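PDB 5FID: elicitor protein Hrip2 from Magnaporthe oryzae, which probably acts as a secreted elicitor of the rice blast fungus that is sensed by the plant and triggers its defence responses. Local coordinates for residues E42-V53 with P62-S70; V93-F104 with Y123-T134. The protein carries 1 engineered substitution. One frame throughout, in Å; residues are numbered along the deposited sequence.

Interaction 1. Residues E42-V53 with P62-S70. Engineered in segment 62-70: Met63 (natural residue Leu).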
loop_
_atom_site.group_PDB
_atom_site.type_symbol
_atom_site.label_atom_id
_atom_site.label_comp_id
_atom_site.label_asym_id
_atom_site.label_seq_id
_atom_site.Cartn_x
_atom_site.Cartn_y
_atom_site.Cartn_z
ATOM N N GLU A 42 14.361 14.772 4.974
ATOM C CA GLU A 42 13.891 15.822 4.072
ATOM C C GLU A 42 12.402 16.022 4.278
ATOM O O GLU A 42 11.702 15.101 4.686
ATOM C CB GLU A 42 14.166 15.454 2.608
ATOM C CG GLU A 42 13.326 14.290 2.074
ATOM C CD GLU A 42 13.523 14.097 0.575
ATOM O OE1 GLU A 42 14.463 14.722 0.020
ATOM O OE2 GLU A 42 12.746 13.341 -0.061
ATOM N N ASP A 43 11.917 17.234 4.020
ATOM C CA ASP A 43 10.482 17.451 3.983
ATOM C C ASP A 43 9.880 16.626 2.866
ATOM O O ASP A 43 10.502 16.467 1.811
ATOM C CB ASP A 43 10.161 18.912 3.690
ATOM C CG ASP A 43 10.583 19.834 4.792
ATOM O OD1 ASP A 43 11.057 19.350 5.844
ATOM O OD2 ASP A 43 10.417 21.060 4.611
ATOM N N PHE A 44 8.666 16.125 3.087
ATOM C CA PHE A 44 7.919 15.431 2.044
ATOM C C PHE A 44 7.803 16.289 0.797
ATOM O O PHE A 44 7.336 17.437 0.850
ATOM C CB PHE A 44 6.503 15.111 2.522
ATOM C CG PHE A 44 6.299 13.682 2.931
ATOM C CD1 PHE A 44 7.337 12.941 3.470
ATOM C CD2 PHE A 44 5.057 13.083 2.773
ATOM C CE1 PHE A 44 7.132 11.621 3.851
ATOM C CE2 PHE A 44 4.850 11.764 3.142
ATOM C CZ PHE A 44 5.888 11.036 3.683
ATOM N N ARG A 45 8.212 15.724 -0.332
ATOM C CA ARG A 45 8.076 16.408 -1.600
ATOM C C ARG A 45 6.687 16.121 -2.121
ATOM O O ARG A 45 6.216 14.990 -2.038
ATOM C CB ARG A 45 9.145 15.935 -2.579
ATOM C CG ARG A 45 10.546 16.315 -2.129
ATOM C CD ARG A 45 11.611 15.578 -2.909
ATOM N NE ARG A 45 12.930 15.885 -2.367
ATOM C CZ ARG A 45 13.643 16.955 -2.695
ATOM N NH1 ARG A 45 13.170 17.824 -3.574
ATOM N NH2 ARG A 45 14.830 17.150 -2.140
ATOM N N LYS A 46 6.040 17.166 -2.624
ATOM C CA LYS A 46 4.658 17.109 -3.070
ATOM C C LYS A 46 4.446 15.957 -4.046
ATOM O O LYS A 46 3.486 15.194 -3.923
ATOM C CB LYS A 46 4.304 18.444 -3.733
ATOM C CG LYS A 46 2.846 18.631 -4.094
ATOM C CD LYS A 46 2.694 19.889 -4.941
ATOM C CE LYS A 46 3.664 19.853 -6.118
ATOM N NZ LYS A 46 3.798 21.160 -6.833
ATOM N N SER A 47 5.373 15.826 -4.987
ATOM C CA SER A 47 5.306 14.816 -6.044
ATOM C C SER A 47 5.694 13.412 -5.595
ATOM O O SER A 47 5.518 12.454 -6.345
ATOM C CB SER A 47 6.228 15.208 -7.204
ATOM O OG SER A 47 7.621 15.157 -6.834
ATOM N N GLY A 48 6.240 13.291 -4.392
ATOM C CA GLY A 48 6.793 12.017 -3.963
ATOM C C GLY A 48 8.238 11.906 -4.421
ATOM O O GLY A 48 8.725 12.748 -5.181
ATOM N N SER A 49 8.932 10.863 -3.980
ATOM C CA SER A 49 10.347 10.747 -4.313
ATOM C C SER A 49 10.864 9.330 -4.158
ATOM O O SER A 49 10.253 8.503 -3.480
ATOM C CB SER A 49 11.166 11.681 -3.423
ATOM O OG SER A 49 12.437 11.945 -4.001
ATOM N N THR A 50 11.997 9.073 -4.802
ATOM C CA THR A 50 12.777 7.871 -4.570
ATOM C C THR A 50 14.035 8.242 -3.793
ATOM O O THR A 50 14.846 9.055 -4.250
ATOM C CB THR A 50 13.188 7.220 -5.902
ATOM O OG1 THR A 50 12.010 6.767 -6.580
ATOM C CG2 THR A 50 14.114 6.039 -5.657
ATOM N N VAL A 51 14.203 7.658 -2.612
ATOM C CA VAL A 51 15.396 7.939 -1.815
ATOM C C VAL A 51 16.368 6.769 -1.943
ATOM O O VAL A 51 16.105 5.684 -1.420
ATOM C CB VAL A 51 15.038 8.169 -0.333
ATOM C CG1 VAL A 51 16.281 8.507 0.465
ATOM C CG2 VAL A 51 14.039 9.308 -0.201
ATOM N N LYS A 52 17.482 6.978 -2.651
ATOM C CA LYS A 52 18.498 5.928 -2.788
ATOM C C LYS A 52 19.386 5.889 -1.557
ATOM O O LYS A 52 19.684 6.932 -0.980
ATOM C CB LYS A 52 19.373 6.166 -4.020
ATOM C CG LYS A 52 18.636 6.192 -5.341
ATOM C CD LYS A 52 19.629 6.393 -6.484
ATOM C CE LYS A 52 18.923 6.421 -7.847
ATOM N NZ LYS A 52 19.927 6.663 -8.940
ATOM N N VAL A 53 19.799 4.681 -1.161
ATOM C CA VAL A 53 20.628 4.465 0.021
ATOM C C VAL A 53 21.691 3.442 -0.343
ATOM O O VAL A 53 21.379 2.325 -0.741
ATOM C CB VAL A 53 19.797 3.912 1.201
ATOM C CG1 VAL A 53 20.658 3.788 2.443
ATOM C CG2 VAL A 53 18.595 4.817 1.479
ATOM N N PRO A 62 21.857 0.571 -5.182
ATOM C CA PRO A 62 21.326 1.053 -3.909
ATOM C C PRO A 62 20.016 0.378 -3.516
ATOM O O PRO A 62 19.252 -0.120 -4.353
ATOM C CB PRO A 62 21.023 2.513 -4.212
ATOM C CG PRO A 62 20.541 2.460 -5.648
ATOM C CD PRO A 62 21.354 1.367 -6.317
HETATM N N MSE A 63 19.745 0.407 -2.222
HETATM C CA MSE A 63 18.418 0.122 -1.734
HETATM C C MSE A 63 17.647 1.405 -1.997
HETATM O O MSE A 63 18.253 2.435 -2.244
HETATM C CB MSE A 63 18.484 -0.162 -0.238
HETATM C CG MSE A 63 17.238 -0.791 0.317
HETATM SE SE MSE A 63 17.310 -0.675 2.258
HETATM C CE MSE A 63 17.107 1.244 2.530
ATOM N N PHE A 64 16.319 1.350 -2.012
ATOM C CA PHE A 64 15.556 2.598 -2.047
ATOM C C PHE A 64 14.323 2.634 -1.166
ATOM O O PHE A 64 13.738 1.600 -0.825
ATOM C CB PHE A 64 15.298 3.124 -3.486
ATOM C CG PHE A 64 14.110 2.520 -4.197
ATOM C CD1 PHE A 64 12.813 2.922 -3.896
ATOM C CD2 PHE A 64 14.299 1.626 -5.243
ATOM C CE1 PHE A 64 11.712 2.394 -4.582
ATOM C CE2 PHE A 64 13.203 1.090 -5.940
ATOM C CZ PHE A 64 11.913 1.475 -5.609
ATOM N N ILE A 65 13.958 3.850 -0.774
ATOM C CA ILE A 65 12.734 4.087 -0.033
ATOM C C ILE A 65 11.900 4.987 -0.911
ATOM O O ILE A 65 12.322 6.091 -1.257
ATOM C CB ILE A 65 13.020 4.812 1.294
ATOM C CG1 ILE A 65 13.879 3.913 2.198
ATOM C CG2 ILE A 65 11.707 5.192 1.985
ATOM C CD1 ILE A 65 14.927 4.656 2.959
ATOM N N GLY A 66 10.721 4.520 -1.302
ATOM C CA GLY A 66 9.870 5.335 -2.147
ATOM C C GLY A 66 8.700 5.842 -1.337
ATOM O O GLY A 66 8.159 5.109 -0.517
ATOM N N TYR A 67 8.305 7.090 -1.552
ATOM C CA TYR A 67 7.101 7.593 -0.908
ATOM C C TYR A 67 6.318 8.501 -1.844
ATOM O O TYR A 67 6.882 9.105 -2.746
ATOM C CB TYR A 67 7.442 8.330 0.391
ATOM C CG TYR A 67 8.165 9.645 0.205
ATOM C CD1 TYR A 67 9.553 9.708 0.236
ATOM C CD2 TYR A 67 7.462 10.828 0.020
ATOM C CE1 TYR A 67 10.225 10.920 0.084
ATOM C CE2 TYR A 67 8.117 12.031 -0.146
ATOM C CZ TYR A 67 9.495 12.077 -0.108
ATOM O OH TYR A 67 10.140 13.289 -0.267
ATOM N N SER A 68 5.011 8.585 -1.622
ATOM C CA SER A 68 4.169 9.545 -2.329
ATOM C C SER A 68 2.913 9.755 -1.490
ATOM O O SER A 68 2.708 9.056 -0.504
ATOM C CB SER A 68 3.824 9.036 -3.727
ATOM O OG SER A 68 2.873 7.985 -3.666
ATOM N N PHE A 69 2.073 10.721 -1.841
ATOM C CA PHE A 69 0.830 10.862 -1.091
ATOM C C PHE A 69 -0.330 11.382 -1.929
ATOM O O PHE A 69 -0.128 12.042 -2.949
ATOM C CB PHE A 69 1.016 11.643 0.224
ATOM C CG PHE A 69 1.476 13.060 0.050
ATOM C CD1 PHE A 69 2.795 13.348 -0.287
ATOM C CD2 PHE A 69 0.598 14.112 0.279
ATOM C CE1 PHE A 69 3.217 14.670 -0.430
ATOM C CE2 PHE A 69 1.010 15.428 0.146
ATOM C CZ PHE A 69 2.326 15.711 -0.212
ATOM N N SER A 70 -1.543 11.044 -1.506
ATOM C CA SER A 70 -2.733 11.393 -2.267
ATOM C C SER A 70 -3.755 12.067 -1.361
ATOM O O SER A 70 -3.606 12.076 -0.140
ATOM C CB SER A 70 -3.333 10.147 -2.946
ATOM O OG SER A 70 -4.066 9.317 -2.044
#
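The Tyr67 ring is buried between Phe44 on one face and the Ser49 backbone on the other, with its hydroxyl tied down at the rim. Phe44 and Tyr67 form an offset stack, centroids 4.5 Å apart and planes 17° apart, while Ser49 N lies over the centre of the opposite face. Tyr67 CG sits between its own backbone N and carbonyl carbon (chi1 69°), which carries the ring over the neighbouring strand. There Tyr67 OH donates to Glu42 OE2 at 2.6 Å, meeting it from above the carboxylate plane, and accepts from Arg45 N at 3.1 Å. Giving one bond and taking another fixes the orientation of the hydroxyl. The carboxylate is fixed in its turn: Arg45 NE and NH2 approach Glu42 OE1 side-on from one face of its plane, the NE bond being 3.1 Å long. Phe69 completes the aromatic cluster, its CD1 3.8 Å from Phe44 CD2 and the rings oblique to each other. Beneath this, strands 49-53 and 63-69 form an antiparallel hairpin with paired bonds at Ser49-Tyr67, Val51-Ile65 and Val53-Met63. On the Tyr67 side, Val53 CG2 meets both Ile65 CD1 and the CE of Met63, an engineered selenomethionine, at 4.0 Å each. On the other side, Thr50 CG2 packs against Phe64. Gly48, at the end of the type I turn from Arg45, brings its CA to 3.2 Å from Tyr67 O. Within its sheet the hairpin is flanked by strand 16-22 beside 49-53 and strand 75-81 beside 63-69, while Phe44, Ile65 and Val53 pack on strand 131-135 of the other sheet.

Interaction 2. Residues V93-F104 with Y123-T134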
loop_
_atom_site.group_PDB
_atom_site.type_symbol
_atom_site.label_atom_id
_atom_site.label_comp_id
_atom_site.label_asym_id
_atom_site.label_seq_id
_atom_site.Cartn_x
_atom_site.Cartn_y
_atom_site.Cartn_z
ATOM N N VAL A 93 16.634 -4.047 8.556
ATOM C CA VAL A 93 16.174 -2.751 8.062
ATOM C C VAL A 93 14.683 -2.610 8.334
ATOM O O VAL A 93 13.892 -3.509 8.030
ATOM C CB VAL A 93 16.443 -2.572 6.549
ATOM C CG1 VAL A 93 15.856 -1.262 6.052
ATOM C CG2 VAL A 93 17.945 -2.607 6.262
ATOM N N THR A 94 14.304 -1.478 8.925
ATOM C CA THR A 94 12.898 -1.199 9.207
ATOM C C THR A 94 12.465 0.021 8.417
ATOM O O THR A 94 13.275 0.894 8.133
ATOM C CB THR A 94 12.668 -0.944 10.712
ATOM O OG1 THR A 94 13.429 0.201 11.121
ATOM C CG2 THR A 94 13.110 -2.144 11.529
ATOM N N LEU A 95 11.192 0.077 8.052
ATOM C CA LEU A 95 10.626 1.292 7.478
ATOM C C LEU A 95 9.226 1.406 8.040
ATOM O O LEU A 95 8.398 0.514 7.845
ATOM C CB LEU A 95 10.581 1.218 5.948
ATOM C CG LEU A 95 9.952 2.439 5.254
ATOM C CD1 LEU A 95 10.875 3.642 5.348
ATOM C CD2 LEU A 95 9.619 2.139 3.790
ATOM N N SER A 96 8.954 2.490 8.754
ATOM C CA SER A 96 7.669 2.631 9.432
ATOM C C SER A 96 7.063 4.011 9.196
ATOM O O SER A 96 7.781 5.007 9.175
ATOM C CB SER A 96 7.878 2.415 10.929
ATOM O OG SER A 96 6.717 2.764 11.658
ATOM N N PRO A 97 5.732 4.082 9.035
ATOM C CA PRO A 97 5.073 5.380 8.901
ATOM C C PRO A 97 4.570 5.873 10.249
ATOM O O PRO A 97 3.797 6.831 10.290
ATOM C CB PRO A 97 3.865 5.051 8.025
ATOM C CG PRO A 97 3.472 3.676 8.517
ATOM C CD PRO A 97 4.794 2.969 8.797
ATOM N N GLY A 98 4.995 5.231 11.332
ATOM C CA GLY A 98 4.436 5.524 12.637
ATOM C C GLY A 98 3.381 4.483 12.983
ATOM O O GLY A 98 3.231 3.475 12.281
ATOM N N ALA A 99 2.627 4.728 14.048
ATOM C CA ALA A 99 1.665 3.738 14.530
ATOM C C ALA A 99 0.440 3.565 13.623
ATOM O O ALA A 99 0.053 4.480 12.872
ATOM C CB ALA A 99 1.224 4.088 15.935
ATOM N N GLY A 100 -0.170 2.383 13.694
ATOM C CA GLY A 100 -1.483 2.172 13.107
ATOM C C GLY A 100 -1.526 1.695 11.660
ATOM O O GLY A 100 -2.608 1.642 11.066
ATOM N N CYS A 101 -0.374 1.353 11.089
ATOM C CA CYS A 101 -0.310 0.936 9.686
ATOM C C CYS A 101 0.745 -0.142 9.482
ATOM O O CYS A 101 1.677 -0.250 10.278
ATOM C CB CYS A 101 0.003 2.135 8.786
ATOM S SG CYS A 101 -1.203 3.479 8.876
ATOM N N GLN A 102 0.614 -0.922 8.412
ATOM C CA GLN A 102 1.585 -1.975 8.116
ATOM C C GLN A 102 2.984 -1.390 7.870
ATOM O O GLN A 102 3.132 -0.382 7.168
ATOM C CB GLN A 102 1.127 -2.829 6.921
ATOM C CG GLN A 102 1.862 -4.169 6.799
ATOM C CD GLN A 102 1.014 -5.276 6.178
ATOM O OE1 GLN A 102 -0.206 -5.150 6.046
ATOM N NE2 GLN A 102 1.664 -6.374 5.794
ATOM N N ASP A 103 3.993 -2.016 8.479
ATOM C CA ASP A 103 5.382 -1.560 8.410
ATOM C C ASP A 103 6.225 -2.568 7.644
ATOM O O ASP A 103 5.758 -3.651 7.282
ATOM C CB ASP A 103 5.992 -1.450 9.823
ATOM C CG ASP A 103 5.434 -0.289 10.632
ATOM O OD1 ASP A 103 4.458 0.343 10.185
ATOM O OD2 ASP A 103 5.957 -0.021 11.740
ATOM N N PHE A 104 7.485 -2.208 7.428
ATOM C CA PHE A 104 8.501 -3.170 7.033
ATOM C C PHE A 104 9.388 -3.400 8.245
ATOM O O PHE A 104 9.903 -2.443 8.843
ATOM C CB PHE A 104 9.382 -2.606 5.919
ATOM C CG PHE A 104 8.713 -2.523 4.574
ATOM C CD1 PHE A 104 8.879 -3.539 3.639
ATOM C CD2 PHE A 104 7.963 -1.414 4.223
ATOM C CE1 PHE A 104 8.293 -3.459 2.385
ATOM C CE2 PHE A 104 7.372 -1.331 2.965
ATOM C CZ PHE A 104 7.538 -2.356 2.049
ATOM N N TYR A 123 2.940 0.053 0.852
ATOM C CA TYR A 123 1.881 0.202 1.844
ATOM C C TYR A 123 1.359 1.627 1.931
ATOM O O TYR A 123 2.106 2.580 1.686
ATOM C CB TYR A 123 2.349 -0.257 3.228
ATOM C CG TYR A 123 2.836 -1.684 3.263
ATOM C CD1 TYR A 123 1.986 -2.737 2.969
ATOM C CD2 TYR A 123 4.139 -1.978 3.605
ATOM C CE1 TYR A 123 2.432 -4.051 3.006
ATOM C CE2 TYR A 123 4.593 -3.285 3.641
ATOM C CZ TYR A 123 3.735 -4.312 3.337
ATOM O OH TYR A 123 4.190 -5.608 3.381
ATOM N N GLY A 124 0.077 1.751 2.279
ATOM C CA GLY A 124 -0.559 3.038 2.512
ATOM C C GLY A 124 -0.955 3.247 3.971
ATOM O O GLY A 124 -1.196 2.288 4.713
ATOM N N CYS A 125 -1.034 4.512 4.380
ATOM C CA CYS A 125 -1.342 4.865 5.755
ATOM C C CYS A 125 -1.970 6.259 5.761
ATOM O O CYS A 125 -1.534 7.129 5.010
ATOM C CB CYS A 125 -0.037 4.874 6.562
ATOM S SG CYS A 125 -0.179 5.141 8.331
ATOM N N PRO A 126 -2.995 6.480 6.607
ATOM C CA PRO A 126 -3.629 7.799 6.725
ATOM C C PRO A 126 -2.645 8.913 7.054
ATOM O O PRO A 126 -1.782 8.752 7.926
ATOM C CB PRO A 126 -4.573 7.619 7.908
ATOM C CG PRO A 126 -4.958 6.173 7.849
ATOM C CD PRO A 126 -3.706 5.453 7.391
ATOM N N LEU A 127 -2.787 10.045 6.371
ATOM C CA LEU A 127 -1.920 11.197 6.594
ATOM C C LEU A 127 -2.306 11.887 7.900
ATOM O O LEU A 127 -3.461 11.787 8.334
ATOM C CB LEU A 127 -2.062 12.183 5.430
ATOM C CG LEU A 127 -1.644 11.676 4.052
ATOM C CD1 LEU A 127 -1.952 12.708 2.978
ATOM C CD2 LEU A 127 -0.154 11.339 4.069
ATOM N N PRO A 128 -1.351 12.593 8.538
ATOM C CA PRO A 128 0.057 12.722 8.149
ATOM C C PRO A 128 0.919 11.598 8.717
ATOM O O PRO A 128 0.595 11.020 9.761
ATOM C CB PRO A 128 0.471 14.049 8.785
ATOM C CG PRO A 128 -0.364 14.142 10.013
ATOM C CD PRO A 128 -1.694 13.488 9.658
ATOM N N ILE A 129 1.998 11.281 8.009
ATOM C CA ILE A 129 2.955 10.283 8.454
ATOM C C ILE A 129 4.350 10.839 8.249
ATOM O O ILE A 129 4.543 11.746 7.436
ATOM C CB ILE A 129 2.836 8.981 7.645
ATOM C CG1 ILE A 129 3.097 9.240 6.161
ATOM C CG2 ILE A 129 1.460 8.361 7.825
ATOM C CD1 ILE A 129 3.129 7.965 5.299
ATOM N N ASN A 130 5.311 10.316 9.003
ATOM C CA ASN A 130 6.720 10.466 8.658
ATOM C C ASN A 130 7.131 9.102 8.140
ATOM O O ASN A 130 6.771 8.095 8.737
ATOM C CB ASN A 130 7.575 10.824 9.885
ATOM C CG ASN A 130 7.441 12.279 10.311
ATOM O OD1 ASN A 130 7.083 13.152 9.519
ATOM N ND2 ASN A 130 7.769 12.551 11.569
ATOM N N VAL A 131 7.839 9.050 7.018
ATOM C CA VAL A 131 8.327 7.768 6.506
ATOM C C VAL A 131 9.749 7.598 7.011
ATOM O O VAL A 131 10.650 8.327 6.605
ATOM C CB VAL A 131 8.274 7.703 4.969
ATOM C CG1 VAL A 131 8.889 6.407 4.462
ATOM C CG2 VAL A 131 6.831 7.782 4.504
ATOM N N GLU A 132 9.941 6.641 7.918
ATOM C CA GLU A 132 11.139 6.597 8.740
ATOM C C GLU A 132 11.815 5.241 8.640
ATOM O O GLU A 132 11.245 4.219 9.034
ATOM C CB GLU A 132 10.766 6.915 10.190
ATOM C CG GLU A 132 11.932 7.025 11.144
ATOM C CD GLU A 132 11.506 7.578 12.496
ATOM O OE1 GLU A 132 10.280 7.751 12.734
ATOM O OE2 GLU A 132 12.392 7.846 13.326
ATOM N N ALA A 133 13.032 5.239 8.100
ATOM C CA ALA A 133 13.790 4.014 7.906
ATOM C C ALA A 133 14.965 3.982 8.868
ATOM O O ALA A 133 15.577 5.009 9.133
ATOM C CB ALA A 133 14.293 3.918 6.476
ATOM N N THR A 134 15.270 2.799 9.391
ATOM C CA THR A 134 16.463 2.591 10.204
ATOM C C THR A 134 17.319 1.484 9.589
ATOM O O THR A 134 16.863 0.350 9.458
ATOM C CB THR A 134 16.108 2.190 11.648
ATOM O OG1 THR A 134 15.399 3.261 12.286
ATOM C CG2 THR A 134 17.384 1.908 12.447
HETATM O O HOH W 1 12.279 2.553 11.052
HETATM O O HOH W 2 4.135 9.213 11.502
HETATM O O HOH W 3 5.641 -5.946 5.467
#
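This is a two-part contact, an antiparallel strand pairing within the mixed sheet and a disulfide-linked loop that reaches strand 123-126, the outermost strand of the other sheet within this chain. Strands 93-96 and 131-134 pair through Thr94 with Thr134 and Ser96 with Glu132, the Ser96 N to Glu132 O bond being 2.9 Å long. A water joins Thr94 OG1 to Glu132 O. On the inner side Leu95 CD1 reaches Val131 CG1 at 3.5 Å and Ala133 CB at 3.6 Å. Past the strand, Ser96 OG takes the N-H of Gly98 in an ST turn and donates to Asp103 OD2, drawing the loop back on itself. Its covalent tie is Cys101 SG to Cys125 SG, 2.0 Å with chi3 74°, and Pro97 CG rests 3.9 Å from Cys125 SG. Gln102 lies across one face of Tyr123: chi1 of -163° lays its CG 4.0 Å from the ring centroid in a CH-pi contact, and the amide stacks 21° from the ring plane. Phe104 offers a face to Tyr123 CE2. Strand 93-96 runs between 131-135 and 104-106, strand 123-126 pairs with 75-81, and the backbone of Gly100, Gln102 and Gly124 hydrogen-bonds to the second subunit.

Interaction 1 and interaction 2 lie in series along the chain, yet their centres are about 13 Å apart, and the two sheets pack against each other between them. The hairpin of residues 49-53 and 63-69 belongs to one sheet, and strands 93-96 and 131-134 to the other; each contact also has residues in the opposite sheet, 42-43 and 123-126. Ile65 bridges them, with CD1 3.6 Å from Ala133 CB and CG2 3.8 Å from Leu95 CD1. Toward the aromatic cluster, Phe44 CZ meets Val131 CG2 at 3.5 Å, and beyond it Ser70 O approaches Leu127 CD1 at 3.6 Å. Strand 75-81 links them again, pairing with 63-69 on one side and 123-126 on the other. Both contacts also reach the second subunit.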